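Local coordinates for protein SOSEKI 4 (Arabidopsis thaliana, PDB 6RSN) that polymerises through its DIX-like domain and helps interpret polarity cues that orient plant cell division, and positively regulates auxin biosynthesis and signalling, at residues N65-Y70 / P80-E85. The protein carries 1 engineered substitution. Residues are numbered along the deposited sequence; the frame is centred on the assembly and turned at random.
Sequences NGFVWY and PVHGQE
Val81 and His82 meet the ring of Phe67 where, in the ubiquitin-like fold of this DIX-like domain, the loop leading into strand 86-92 approaches strand 66-71, an outermost strand, within this chain, of the five-stranded mixed sheet. The backbones stay well apart, with the CA atoms of Phe67 and Val81 9.2 Å from each other, and side chains alone bridge the gap. Pro80 enters the loop against Tyr86. Val81 then directs its side chain at the strand, and its CG2 methyl lies 3.7 Å from CE1 of Phe67, an apolar touch at the far half of the ring. The same methyl lies over one face of the His82 imidazole, so that one methyl touches both rings. His82 itself, poorly ordered, is turned with CG anti to its carbonyl carbon; this chi1 of -41° carries the imidazole toward Phe67, whose CZ lies at its edge, near the ring plane. The planes stand at 87° and the rings meet obliquely, centroids 5.5 Å apart. Beyond it, Gly83 forms the centre of an inverse gamma turn, and Gln84 NE2 hydrogen-bonds to the hydroxyl of Tyr86. Glu85 returns the chain beside Val81, and its OE2 lies in the imidazole plane at the ring edge. On the strand, Phe67 also packs on Thr62 and makes a cation-pi contact with Lys60. In the model, its closest approach to the loop is from CZ to NE2 of His82, at 3.4 Å.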
# COMPACT_ATOMS: atom_id res chain seq x y z
N ASN A 65 -0.09 11.36 18.61
CA ASN A 65 -1.50 11.15 18.94
C ASN A 65 -2.30 10.81 17.68
O ASN A 65 -3.52 10.89 17.68
CB ASN A 65 -2.10 12.30 19.76
CG ASN A 65 -1.69 12.33 21.23
OD1 ASN A 65 -1.01 13.26 21.67
ND2 ASN A 65 -2.13 11.36 22.02
N GLY A 66 -1.59 10.44 16.59
CA GLY A 66 -2.26 9.95 15.42
C GLY A 66 -1.41 8.95 14.65
O GLY A 66 -0.92 7.93 15.20
N PHE A 67 -1.24 9.30 13.36
CA PHE A 67 -0.71 8.37 12.38
C PHE A 67 0.27 9.12 11.50
O PHE A 67 0.30 10.36 11.50
CB PHE A 67 -1.84 7.85 11.50
CG PHE A 67 -2.84 7.11 12.34
CD1 PHE A 67 -2.55 5.82 12.76
CD2 PHE A 67 -4.06 7.69 12.68
CE1 PHE A 67 -3.48 5.10 13.51
CE2 PHE A 67 -4.96 7.00 13.48
CZ PHE A 67 -4.66 5.71 13.88
N VAL A 68 1.09 8.34 10.80
CA VAL A 68 2.06 8.92 9.89
C VAL A 68 2.07 7.95 8.70
O VAL A 68 1.72 6.78 8.82
CB VAL A 68 3.46 9.04 10.55
CG1 VAL A 68 3.98 7.64 10.94
CG2 VAL A 68 4.48 9.75 9.66
N TRP A 69 2.29 8.50 7.52
CA TRP A 69 2.53 7.69 6.32
C TRP A 69 4.00 7.34 6.23
O TRP A 69 4.85 8.20 5.97
CB TRP A 69 2.11 8.48 5.06
CG TRP A 69 0.64 8.72 4.97
CD1 TRP A 69 -0.02 9.91 4.97
CD2 TRP A 69 -0.36 7.72 4.75
NE1 TRP A 69 -1.38 9.74 4.81
CE2 TRP A 69 -1.62 8.38 4.69
CE3 TRP A 69 -0.33 6.33 4.61
CZ2 TRP A 69 -2.81 7.69 4.46
CZ3 TRP A 69 -1.52 5.64 4.46
CH2 TRP A 69 -2.73 6.32 4.35
N TYR A 70 4.29 6.05 6.47
CA TYR A 70 5.67 5.61 6.56
C TYR A 70 6.12 5.12 5.19
O TYR A 70 5.55 4.22 4.63
CB TYR A 70 5.68 4.39 7.50
CG TYR A 70 7.05 4.12 8.05
CD1 TYR A 70 7.95 3.31 7.36
CD2 TYR A 70 7.40 4.64 9.27
CE1 TYR A 70 9.21 3.04 7.90
CE2 TYR A 70 8.64 4.37 9.84
CZ TYR A 70 9.55 3.59 9.13
OH TYR A 70 10.76 3.36 9.71
N PRO A 80 0.75 -3.75 9.91
CA PRO A 80 -0.67 -3.39 9.93
C PRO A 80 -0.98 -2.26 10.91
O PRO A 80 -0.19 -1.97 11.82
CB PRO A 80 -1.32 -4.67 10.47
CG PRO A 80 -0.27 -5.22 11.41
CD PRO A 80 1.03 -4.98 10.66
N VAL A 81 -2.15 -1.64 10.71
CA VAL A 81 -2.68 -0.63 11.62
C VAL A 81 -4.04 -1.12 12.13
O VAL A 81 -4.87 -1.59 11.34
CB VAL A 81 -2.75 0.75 10.94
CG1 VAL A 81 -3.99 0.95 10.06
CG2 VAL A 81 -2.57 1.90 11.92
N HIS A 82 -4.25 -1.03 13.45
CA HIS A 82 -5.41 -1.60 14.12
C HIS A 82 -5.47 -3.10 13.88
O HIS A 82 -4.46 -3.80 14.00
CB HIS A 82 -6.73 -0.91 13.71
CG HIS A 82 -6.66 0.58 13.57
ND1 HIS A 82 -7.07 1.23 12.42
CD2 HIS A 82 -6.23 1.54 14.42
CE1 HIS A 82 -6.89 2.53 12.56
NE2 HIS A 82 -6.38 2.75 13.78
N GLY A 83 -6.65 -3.59 13.49
CA GLY A 83 -6.94 -5.02 13.57
C GLY A 83 -6.64 -5.77 12.28
O GLY A 83 -7.56 -6.08 11.52
N GLN A 84 -5.35 -6.09 12.08
CA GLN A 84 -4.80 -6.72 10.88
C GLN A 84 -5.18 -5.91 9.64
O GLN A 84 -5.29 -6.48 8.55
CB GLN A 84 -5.26 -8.17 10.74
CG GLN A 84 -4.13 -9.18 10.84
CD GLN A 84 -3.22 -9.20 9.64
OE1 GLN A 84 -3.66 -9.40 8.50
NE2 GLN A 84 -1.93 -9.00 9.88
N GLU A 85 -5.35 -4.60 9.84
CA GLU A 85 -5.78 -3.67 8.81
C GLU A 85 -4.55 -3.03 8.16
O GLU A 85 -3.72 -2.45 8.88
CB GLU A 85 -6.60 -2.55 9.46
CG GLU A 85 -7.72 -2.05 8.58
CD GLU A 85 -8.47 -0.94 9.29
OE1 GLU A 85 -9.30 -1.27 10.14
OE2 GLU A 85 -8.20 0.26 8.99